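Local coordinates for SusD-like carbohydrate binding protein BF1063 (Bacteroides fragilis NCTC 9343, PDB 3I4G) that probably binds carbohydrate at the outer membrane of the cell, as SusD-like proteins do, at residues V281-E292 against H442-M450; R386-L395 against I409-R420. One frame throughout, in Å; residues are numbered along the deposited sequence.

Contact 1: V281-E292 against H442-M450; sequences VNPAADLYESYE and HERRIELAM
Tyr291 and Ile446 bring the two backbones to 6.6 Å between their CA atoms, where the loop after helix 285-288 meets the C-terminal end of helix 433-447; Leu287 CA and Ala449 CA stand wider, 7.9 Å apart, as do Pro283 CA and Met450 CA. The polar side is led by Arg445, which, with CG anti to the backbone N (chi1 -176°) and the chain extended beyond it, lays its guanidinium end-on against Asp286. NH1 and NH2 both donate to the single oxygen OD2, the shorter bond being Arg445 NH2 to Asp286 OD2 at 2.8 Å. The acceptor lies near the guanidinium plane, but both nitrogens reach it from one face of the carboxylate, with the two planes 37° apart. CB of Ser290 sits over a face of the same guanidinium. One turn earlier, His442 NE2 donates to the backbone oxygen Ser290 O at 2.8 Å, close to the imidazole plane, which ties the backbone at Ser290 to helix 433-447.

Deeper in, Ile446 CD1 lies over one face of the Tyr291 ring in a CH-pi contact, 4.0 Å from the ring centroid, and CG2 packs on CE1. Tyr291 OH is linked to the backbone oxygen of Ile446 through a water. Beyond the helix, the bend of selenomethionine Met450 at chi2 brings SE to Leu287 CD2 and Pro283 CG, and the bend at chi3 turns its methyl toward Val281. Met450 CE meets Val281 CG1 tip to tip at 3.4 Å, a tight fit for two carbons. Helix 317-322 also packs on Tyr291, Ile446 and Met450. The arrangement is loop-to-helix packing with a buried apolar side and a salt bridge at one side, joining strand 281-283, helix 285-288 and the loop that follows to the end of a long helix within the SusD family region.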
loop_
_atom_site.group_PDB
_atom_site.type_symbol
_atom_site.label_atom_id
_atom_site.label_comp_id
_atom_site.label_asym_id
_atom_site.label_seq_id
_atom_site.Cartn_x
_atom_site.Cartn_y
_atom_site.Cartn_z
ATOM N N VAL A 281 -9.972 2.390 -9.691
ATOM C CA VAL A 281 -9.053 3.194 -8.837
ATOM C C VAL A 281 -9.072 4.662 -9.226
ATOM O O VAL A 281 -8.702 4.995 -10.329
ATOM C CB VAL A 281 -7.613 2.653 -8.921
ATOM C CG1 VAL A 281 -6.712 3.466 -8.004
ATOM C CG2 VAL A 281 -7.601 1.184 -8.581
ATOM N N ASN A 282 -9.574 5.556 -8.350
ATOM C CA ASN A 282 -9.769 6.976 -8.677
ATOM C C ASN A 282 -9.095 7.941 -7.682
ATOM O O ASN A 282 -9.635 8.202 -6.601
ATOM C CB ASN A 282 -11.286 7.291 -8.685
ATOM C CG ASN A 282 -12.148 6.458 -9.638
ATOM O OD1 ASN A 282 -13.363 6.479 -9.498
ATOM N ND2 ASN A 282 -11.557 5.814 -10.658
ATOM N N PRO A 283 -7.905 8.466 -8.008
ATOM C CA PRO A 283 -7.272 9.452 -7.125
ATOM C C PRO A 283 -8.161 10.647 -6.873
ATOM O O PRO A 283 -8.954 11.023 -7.712
ATOM C CB PRO A 283 -6.002 9.840 -7.896
ATOM C CG PRO A 283 -5.709 8.637 -8.777
ATOM C CD PRO A 283 -7.077 8.125 -9.162
ATOM N N ALA A 284 -8.027 11.229 -5.696
ATOM C CA ALA A 284 -8.817 12.362 -5.270
ATOM C C ALA A 284 -8.088 13.691 -5.343
ATOM O O ALA A 284 -6.853 13.765 -5.355
ATOM C CB ALA A 284 -9.260 12.156 -3.819
ATOM N N ALA A 285 -8.861 14.774 -5.334
ATOM C CA ALA A 285 -8.308 16.135 -5.340
ATOM C C ALA A 285 -7.306 16.355 -4.222
ATOM O O ALA A 285 -6.317 17.041 -4.434
ATOM C CB ALA A 285 -9.420 17.208 -5.247
ATOM N N ASP A 286 -7.556 15.858 -3.006
ATOM C CA ASP A 286 -6.640 16.172 -1.911
ATOM C C ASP A 286 -5.240 15.638 -2.179
ATOM O O ASP A 286 -4.255 16.246 -1.737
ATOM C CB ASP A 286 -7.175 15.643 -0.585
ATOM C CG ASP A 286 -6.471 16.224 0.590
ATOM O OD1 ASP A 286 -6.612 17.439 0.854
ATOM O OD2 ASP A 286 -5.791 15.440 1.279
ATOM N N LEU A 287 -5.125 14.501 -2.883
ATOM C CA LEU A 287 -3.781 14.031 -3.289
ATOM C C LEU A 287 -3.227 14.946 -4.398
ATOM O O LEU A 287 -2.078 15.393 -4.322
ATOM C CB LEU A 287 -3.815 12.589 -3.767
ATOM C CG LEU A 287 -2.517 12.077 -4.392
ATOM C CD1 LEU A 287 -1.293 12.211 -3.453
ATOM C CD2 LEU A 287 -2.668 10.613 -4.869
ATOM N N TYR A 288 -4.004 15.183 -5.447
ATOM C CA TYR A 288 -3.580 16.098 -6.490
ATOM C C TYR A 288 -3.009 17.413 -5.946
ATOM O O TYR A 288 -1.982 17.900 -6.434
ATOM C CB TYR A 288 -4.730 16.388 -7.480
ATOM C CG TYR A 288 -4.418 17.568 -8.350
ATOM C CD1 TYR A 288 -3.474 17.442 -9.373
ATOM C CD2 TYR A 288 -4.997 18.813 -8.148
ATOM C CE1 TYR A 288 -3.135 18.528 -10.151
ATOM C CE2 TYR A 288 -4.621 19.909 -8.952
ATOM C CZ TYR A 288 -3.676 19.719 -9.924
ATOM O OH TYR A 288 -3.278 20.777 -10.764
ATOM N N GLU A 289 -3.654 17.983 -4.947
ATOM C CA GLU A 289 -3.271 19.257 -4.360
ATOM C C GLU A 289 -2.050 19.197 -3.445
ATOM O O GLU A 289 -1.509 20.233 -3.081
ATOM C CB GLU A 289 -4.449 19.803 -3.549
ATOM C CG GLU A 289 -5.649 20.154 -4.399
ATOM C CD GLU A 289 -6.937 20.275 -3.631
ATOM O OE1 GLU A 289 -6.914 20.281 -2.374
ATOM O OE2 GLU A 289 -7.990 20.330 -4.285
ATOM N N SER A 290 -1.614 17.994 -3.095
ATOM C CA SER A 290 -0.545 17.844 -2.122
ATOM C C SER A 290 0.857 18.071 -2.714
ATOM O O SER A 290 1.764 18.527 -2.008
ATOM C CB SER A 290 -0.666 16.453 -1.449
ATOM O OG SER A 290 0.203 16.418 -0.320
ATOM N N TYR A 291 1.049 17.756 -3.979
ATOM C CA TYR A 291 2.343 17.849 -4.614
ATOM C C TYR A 291 2.841 19.299 -4.632
ATOM O O TYR A 291 2.086 20.221 -4.920
ATOM C CB TYR A 291 2.282 17.322 -6.045
ATOM C CG TYR A 291 1.959 15.871 -6.161
ATOM C CD1 TYR A 291 2.938 14.911 -6.153
ATOM C CD2 TYR A 291 0.656 15.452 -6.302
ATOM C CE1 TYR A 291 2.637 13.555 -6.231
ATOM C CE2 TYR A 291 0.350 14.119 -6.388
ATOM C CZ TYR A 291 1.327 13.175 -6.356
ATOM O OH TYR A 291 1.028 11.820 -6.455
ATOM N N GLU A 292 4.097 19.530 -4.300
ATOM C CA GLU A 292 4.640 20.871 -4.404
ATOM C C GLU A 292 4.753 21.367 -5.840
ATOM O O GLU A 292 4.674 20.608 -6.789
ATOM C CB GLU A 292 6.027 20.890 -3.770
ATOM C CG GLU A 292 6.004 20.651 -2.274
ATOM C CD GLU A 292 7.327 20.158 -1.693
ATOM O OE1 GLU A 292 8.365 20.132 -2.379
ATOM O OE2 GLU A 292 7.336 19.853 -0.474
ATOM N N HIS A 442 4.508 14.535 5.071
ATOM C CA HIS A 442 4.099 14.972 3.744
ATOM C C HIS A 442 4.948 14.315 2.652
ATOM O O HIS A 442 4.421 13.890 1.612
ATOM C CB HIS A 442 4.193 16.493 3.632
ATOM C CG HIS A 442 3.851 16.991 2.277
ATOM N ND1 HIS A 442 4.800 17.344 1.347
ATOM C CD2 HIS A 442 2.655 17.097 1.659
ATOM C CE1 HIS A 442 4.188 17.674 0.212
ATOM N NE2 HIS A 442 2.888 17.554 0.387
ATOM N N GLU A 443 6.267 14.226 2.843
ATOM C CA GLU A 443 7.104 13.617 1.842
ATOM C C GLU A 443 6.725 12.159 1.675
ATOM O O GLU A 443 6.710 11.648 0.565
ATOM C CB GLU A 443 8.585 13.768 2.207
ATOM C CG GLU A 443 9.501 13.331 1.101
ATOM C CD GLU A 443 9.416 14.261 -0.116
ATOM O OE1 GLU A 443 9.146 15.494 0.025
ATOM O OE2 GLU A 443 9.652 13.780 -1.234
ATOM N N ARG A 444 6.452 11.471 2.774
ATOM C CA ARG A 444 6.043 10.124 2.725
ATOM C C ARG A 444 4.738 9.984 1.922
ATOM O O ARG A 444 4.567 9.068 1.115
ATOM C CB ARG A 444 5.881 9.601 4.159
ATOM C CG ARG A 444 5.538 8.194 4.268
ATOM C CD ARG A 444 5.411 7.826 5.778
ATOM N NE ARG A 444 5.011 6.456 5.890
ATOM C CZ ARG A 444 5.803 5.425 6.091
ATOM N NH1 ARG A 444 7.122 5.561 6.267
ATOM N NH2 ARG A 444 5.244 4.246 6.116
ATOM N N ARG A 445 3.784 10.881 2.133
ATOM C CA ARG A 445 2.524 10.880 1.379
ATOM C C ARG A 445 2.788 10.962 -0.115
ATOM O O ARG A 445 2.246 10.186 -0.910
ATOM C CB ARG A 445 1.643 12.057 1.800
ATOM C CG ARG A 445 0.315 12.031 1.131
ATOM C CD ARG A 445 -0.583 13.188 1.439
ATOM N NE ARG A 445 -1.939 12.913 0.882
ATOM C CZ ARG A 445 -2.970 13.738 0.934
ATOM N NH1 ARG A 445 -2.866 14.930 1.478
ATOM N NH2 ARG A 445 -4.116 13.362 0.399
ATOM N N ILE A 446 3.638 11.890 -0.512
ATOM C CA ILE A 446 3.928 12.061 -1.923
ATOM C C ILE A 446 4.702 10.893 -2.503
ATOM O O ILE A 446 4.337 10.301 -3.521
ATOM C CB ILE A 446 4.726 13.374 -2.149
ATOM C CG1 ILE A 446 3.918 14.603 -1.736
ATOM C CG2 ILE A 446 5.200 13.491 -3.608
ATOM C CD1 ILE A 446 2.529 14.700 -2.326
ATOM N N GLU A 447 5.755 10.485 -1.808
ATOM C CA GLU A 447 6.605 9.414 -2.330
ATOM C C GLU A 447 5.869 8.106 -2.514
ATOM O O GLU A 447 6.067 7.422 -3.524
ATOM C CB GLU A 447 7.804 9.226 -1.407
ATOM C CG GLU A 447 8.715 8.105 -1.804
ATOM C CD GLU A 447 9.430 8.278 -3.127
ATOM O OE1 GLU A 447 9.502 9.416 -3.627
ATOM O OE2 GLU A 447 9.918 7.268 -3.664
ATOM N N LEU A 448 4.992 7.767 -1.572
ATOM C CA LEU A 448 4.318 6.475 -1.576
ATOM C C LEU A 448 2.890 6.529 -2.057
ATOM O O LEU A 448 2.175 5.537 -1.937
ATOM C CB LEU A 448 4.341 5.892 -0.155
ATOM C CG LEU A 448 5.707 5.711 0.482
ATOM C CD1 LEU A 448 5.541 5.285 1.961
ATOM C CD2 LEU A 448 6.570 4.709 -0.290
ATOM N N ALA A 449 2.471 7.618 -2.670
ATOM C CA ALA A 449 1.084 7.751 -3.090
ATOM C C ALA A 449 0.638 6.641 -4.030
ATOM O O ALA A 449 1.320 6.283 -4.997
ATOM C CB ALA A 449 0.829 9.139 -3.730
HETATM N N MSE A 450 -0.558 6.113 -3.759
HETATM C CA MSE A 450 -1.242 5.076 -4.532
HETATM C C MSE A 450 -0.640 3.693 -4.339
HETATM O O MSE A 450 -1.023 2.785 -5.077
HETATM C CB MSE A 450 -1.327 5.410 -6.028
HETATM C CG MSE A 450 -1.982 6.754 -6.323
HETATM SE SE MSE A 450 -3.757 7.061 -5.539
HETATM C CE MSE A 450 -4.599 5.483 -6.284
HETATM O O HOH W 1 3.223 10.341 -6.027
HETATM O O HOH W 2 6.953 17.007 -0.976
#

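Contact 2: R386-L395 against I409-R420; sequences RYAEVLLGYL and ILDETINAVRGR
This is antiparallel helix packing across a short connection, apolar for most of its length: helix 387-395 runs against helix 414-418 with the axes 9.1 Å apart and 150° between their directions, and its last turn reaches back to helix 409-412. The backbones come nearest at Leu391 and Thr413, 4.8 Å between CA atoms, at the break between the two helices. There the Thr413 hydroxyl turns back on its own segment, OG1 donating to Ile409 O at 2.8 Å; this directs CG2 to the edge of the Tyr394 ring and against Leu391 O. With CG anti to its carbonyl carbon, Leu391 sends its methyls to the same break, CD2 lying 3.6 Å from Glu412 O and CD1 on the methyl of Ala416.

Leu395, swung the other way with CG trans to its backbone N (chi1 -177°), spreads its two methyls: CD1 meets Ile409 CG2, while CD2 packs on Leu410 CD2 and lies 3.8 Å from Ile414 CB. The side chains of Leu392 and Ile414 cross at about a right angle, Leu392 CD2 resting on Ile414 CA and CB, and Val417 CG2 fits against Ala388 CB. The Glu412 carboxylate comes to the edge of the Tyr394 ring, OE2 3.9 Å from Tyr394 CE2, with the two planes 77° apart. At the other end the guanidinium groups of Arg386 and Arg420 converge around acids, since both pair with Glu250 and with Glu447; these carboxylates probably offset the two positive charges. Helix 214-227 flanks the pair through Met225, which touches Leu391, Tyr394 and Glu412, and helix 433-447 packs beside it, with Val440 on Leu395 and Glu447 on Ala388 and Val417, while strand 251-252 adjoins Arg386 and Val390.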
loop_
_atom_site.group_PDB
_atom_site.type_symbol
_atom_site.label_atom_id
_atom_site.label_comp_id
_atom_site.label_asym_id
_atom_site.label_seq_id
_atom_site.Cartn_x
_atom_site.Cartn_y
_atom_site.Cartn_z
ATOM N N ARG A 386 9.896 -0.537 -0.256
ATOM C CA ARG A 386 10.884 0.201 -1.047
ATOM C C ARG A 386 11.886 0.878 -0.123
ATOM O O ARG A 386 11.559 1.357 0.971
ATOM C CB ARG A 386 10.210 1.249 -1.953
ATOM C CG ARG A 386 9.264 0.668 -2.933
ATOM C CD ARG A 386 8.897 1.582 -4.086
ATOM N NE ARG A 386 8.087 2.765 -3.796
ATOM C CZ ARG A 386 8.528 4.030 -3.754
ATOM N NH1 ARG A 386 9.828 4.356 -3.761
ATOM N NH2 ARG A 386 7.641 5.002 -3.640
ATOM N N TYR A 387 13.119 0.983 -0.621
ATOM C CA TYR A 387 14.157 1.673 0.170
ATOM C C TYR A 387 13.763 3.131 0.474
ATOM O O TYR A 387 14.137 3.663 1.493
ATOM C CB TYR A 387 15.511 1.604 -0.529
ATOM C CG TYR A 387 16.723 1.999 0.302
ATOM C CD1 TYR A 387 16.986 1.384 1.502
ATOM C CD2 TYR A 387 17.614 2.964 -0.159
ATOM C CE1 TYR A 387 18.114 1.708 2.225
ATOM C CE2 TYR A 387 18.730 3.292 0.561
ATOM C CZ TYR A 387 18.968 2.663 1.736
ATOM O OH TYR A 387 20.125 2.959 2.459
ATOM N N ALA A 388 13.002 3.801 -0.405
ATOM C CA ALA A 388 12.575 5.145 -0.052
ATOM C C ALA A 388 11.753 5.166 1.227
ATOM O O ALA A 388 11.863 6.106 2.016
ATOM C CB ALA A 388 11.752 5.740 -1.146
ATOM N N GLU A 389 10.922 4.148 1.463
ATOM C CA GLU A 389 10.162 4.099 2.711
ATOM C C GLU A 389 11.116 3.873 3.885
ATOM O O GLU A 389 10.923 4.422 4.973
ATOM C CB GLU A 389 9.110 2.993 2.686
ATOM C CG GLU A 389 8.334 2.971 4.012
ATOM C CD GLU A 389 7.387 1.809 4.200
ATOM O OE1 GLU A 389 7.032 1.143 3.210
ATOM O OE2 GLU A 389 6.988 1.562 5.373
ATOM N N VAL A 390 12.131 3.034 3.711
ATOM C CA VAL A 390 13.118 2.814 4.759
ATOM C C VAL A 390 13.808 4.110 5.168
ATOM O O VAL A 390 13.957 4.380 6.364
ATOM C CB VAL A 390 14.169 1.761 4.296
ATOM C CG1 VAL A 390 15.334 1.642 5.268
ATOM C CG2 VAL A 390 13.492 0.393 4.079
ATOM N N LEU A 391 14.229 4.901 4.182
ATOM C CA LEU A 391 14.905 6.167 4.475
ATOM C C LEU A 391 13.980 7.142 5.171
ATOM O O LEU A 391 14.355 7.768 6.170
ATOM C CB LEU A 391 15.451 6.797 3.191
ATOM C CG LEU A 391 16.521 6.031 2.447
ATOM C CD1 LEU A 391 16.965 6.790 1.182
ATOM C CD2 LEU A 391 17.736 5.759 3.348
ATOM N N LEU A 392 12.734 7.257 4.704
ATOM C CA LEU A 392 11.787 8.168 5.360
ATOM C C LEU A 392 11.355 7.634 6.722
ATOM O O LEU A 392 11.083 8.405 7.630
ATOM C CB LEU A 392 10.587 8.442 4.466
ATOM C CG LEU A 392 10.876 9.120 3.137
ATOM C CD1 LEU A 392 9.642 9.173 2.240
ATOM C CD2 LEU A 392 11.463 10.512 3.358
ATOM N N GLY A 393 11.285 6.325 6.854
ATOM C CA GLY A 393 10.946 5.732 8.132
ATOM C C GLY A 393 12.011 5.981 9.180
ATOM O O GLY A 393 11.707 6.263 10.349
ATOM N N TYR A 394 13.277 5.822 8.798
ATOM C CA TYR A 394 14.396 6.132 9.680
ATOM C C TYR A 394 14.291 7.566 10.187
ATOM O O TYR A 394 14.366 7.815 11.373
ATOM C CB TYR A 394 15.706 5.902 8.935
ATOM C CG TYR A 394 16.952 6.291 9.700
ATOM C CD1 TYR A 394 17.232 5.770 10.955
ATOM C CD2 TYR A 394 17.883 7.167 9.157
ATOM C CE1 TYR A 394 18.358 6.134 11.633
ATOM C CE2 TYR A 394 19.051 7.483 9.819
ATOM C CZ TYR A 394 19.265 6.985 11.063
ATOM O OH TYR A 394 20.433 7.328 11.712
ATOM N N LEU A 395 14.090 8.517 9.266
ATOM C CA LEU A 395 14.002 9.922 9.634
ATOM C C LEU A 395 12.787 10.159 10.540
ATOM O O LEU A 395 12.909 10.869 11.543
ATOM C CB LEU A 395 13.949 10.791 8.383
ATOM C CG LEU A 395 13.921 12.305 8.637
ATOM C CD1 LEU A 395 15.116 12.776 9.478
ATOM C CD2 LEU A 395 13.871 13.040 7.298
ATOM N N ILE A 409 22.106 13.935 7.982
ATOM C CA ILE A 409 20.996 12.967 8.102
ATOM C C ILE A 409 19.907 13.274 7.081
ATOM O O ILE A 409 19.380 12.368 6.448
ATOM C CB ILE A 409 20.432 12.943 9.530
ATOM C CG1 ILE A 409 21.447 12.305 10.462
ATOM C CG2 ILE A 409 19.091 12.178 9.615
ATOM C CD1 ILE A 409 21.148 12.513 11.961
ATOM N N LEU A 410 19.571 14.548 6.905
ATOM C CA LEU A 410 18.583 14.912 5.895
ATOM C C LEU A 410 19.072 14.480 4.520
ATOM O O LEU A 410 18.307 13.955 3.720
ATOM C CB LEU A 410 18.292 16.420 5.910
ATOM C CG LEU A 410 17.659 17.006 7.162
ATOM C CD1 LEU A 410 17.620 18.522 7.088
ATOM C CD2 LEU A 410 16.237 16.442 7.383
ATOM N N ASP A 411 20.345 14.711 4.223
ATOM C CA ASP A 411 20.887 14.385 2.910
ATOM C C ASP A 411 20.884 12.890 2.614
ATOM O O ASP A 411 20.671 12.498 1.468
ATOM C CB ASP A 411 22.287 14.982 2.764
ATOM C CG ASP A 411 22.249 16.489 2.647
ATOM O OD1 ASP A 411 21.132 17.066 2.440
ATOM O OD2 ASP A 411 23.337 17.105 2.742
ATOM N N GLU A 412 21.051 12.060 3.637
ATOM C CA GLU A 412 21.051 10.606 3.429
ATOM C C GLU A 412 19.624 10.024 3.394
ATOM O O GLU A 412 19.444 8.868 3.037
ATOM C CB GLU A 412 21.913 9.884 4.483
ATOM C CG GLU A 412 21.329 9.828 5.832
ATOM C CD GLU A 412 22.205 9.092 6.880
ATOM O OE1 GLU A 412 23.060 8.267 6.494
ATOM O OE2 GLU A 412 21.988 9.353 8.080
ATOM N N THR A 413 18.620 10.793 3.797
ATOM C CA THR A 413 17.265 10.283 3.905
ATOM C C THR A 413 16.316 11.015 2.965
ATOM O O THR A 413 16.191 10.663 1.797
ATOM C CB THR A 413 16.743 10.323 5.371
ATOM O OG1 THR A 413 16.776 11.666 5.908
ATOM C CG2 THR A 413 17.554 9.397 6.291
ATOM N N ILE A 414 15.636 12.030 3.467
ATOM C CA ILE A 414 14.643 12.744 2.685
ATOM C C ILE A 414 15.201 13.352 1.395
ATOM O O ILE A 414 14.527 13.324 0.358
ATOM C CB ILE A 414 13.939 13.813 3.559
ATOM C CG1 ILE A 414 12.774 14.439 2.807
ATOM C CG2 ILE A 414 14.933 14.870 4.074
ATOM C CD1 ILE A 414 11.719 15.057 3.771
ATOM N N ASN A 415 16.424 13.860 1.441
ATOM C CA ASN A 415 16.997 14.478 0.241
ATOM C C ASN A 415 17.515 13.438 -0.762
ATOM O O ASN A 415 17.658 13.732 -1.950
ATOM C CB ASN A 415 18.045 15.509 0.619
ATOM C CG ASN A 415 17.454 16.633 1.371
ATOM O OD1 ASN A 415 16.267 16.889 1.238
ATOM N ND2 ASN A 415 18.264 17.313 2.165
ATOM N N ALA A 416 17.787 12.221 -0.309
ATOM C CA ALA A 416 18.120 11.140 -1.241
ATOM C C ALA A 416 16.856 10.725 -2.001
ATOM O O ALA A 416 16.924 10.410 -3.202
ATOM C CB ALA A 416 18.733 9.961 -0.490
ATOM N N VAL A 417 15.711 10.758 -1.329
ATOM C CA VAL A 417 14.426 10.464 -1.965
ATOM C C VAL A 417 14.049 11.591 -2.905
ATOM O O VAL A 417 13.771 11.362 -4.090
ATOM C CB VAL A 417 13.338 10.261 -0.914
ATOM C CG1 VAL A 417 11.970 10.098 -1.534
ATOM C CG2 VAL A 417 13.685 9.019 -0.082
ATOM N N ARG A 418 14.154 12.823 -2.445
ATOM C CA ARG A 418 13.827 13.963 -3.314
ATOM C C ARG A 418 14.821 14.162 -4.464
ATOM O O ARG A 418 14.474 14.669 -5.539
ATOM C CB ARG A 418 13.741 15.246 -2.501
ATOM C CG ARG A 418 12.530 15.275 -1.582
ATOM C CD ARG A 418 12.513 16.446 -0.641
ATOM N NE ARG A 418 12.364 17.733 -1.307
ATOM C CZ ARG A 418 11.204 18.272 -1.688
ATOM N NH1 ARG A 418 10.052 17.610 -1.570
ATOM N NH2 ARG A 418 11.220 19.464 -2.262
ATOM N N GLY A 419 16.064 13.785 -4.216
ATOM C CA GLY A 419 17.162 13.951 -5.159
ATOM C C GLY A 419 17.277 12.898 -6.226
ATOM O O GLY A 419 18.140 12.987 -7.079
ATOM N N ARG A 420 16.395 11.902 -6.194
ATOM C CA ARG A 420 16.313 10.901 -7.218
ATOM C C ARG A 420 16.386 11.598 -8.572
ATOM O O ARG A 420 15.674 12.583 -8.778
ATOM C CB ARG A 420 14.963 10.153 -7.041
ATOM C CG ARG A 420 14.768 9.003 -7.947
ATOM C CD ARG A 420 13.328 8.570 -8.001
ATOM N NE ARG A 420 12.777 8.148 -6.718
ATOM C CZ ARG A 420 12.897 6.922 -6.224
ATOM N NH1 ARG A 420 13.627 6.000 -6.817
ATOM N NH2 ARG A 420 12.316 6.628 -5.067
HETATM O O HOH W 3 22.481 8.283 10.211
#

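Helix 433-447 joins the two contacts, whose centres lie about 17 Å apart: residues 442-447 meet segment 281-292 in contact 1 and also turn acids toward contact 2. Glu443 OE1 is 2.8 Å from Arg418 NH1, and Arg418 also pairs with Glu292, so one arginine bridges both segments of contact 1. A second link, one helical turn further on, is Glu447 OE2, which lies 2.9 Å from Arg420 NH2. In sequence, contact 2 falls wholly between the segments of contact 1. A 1,2-ethanediol, probably from the crystallisation liquor, lies about 3 Å from the side chain of Asp286 in contact 1.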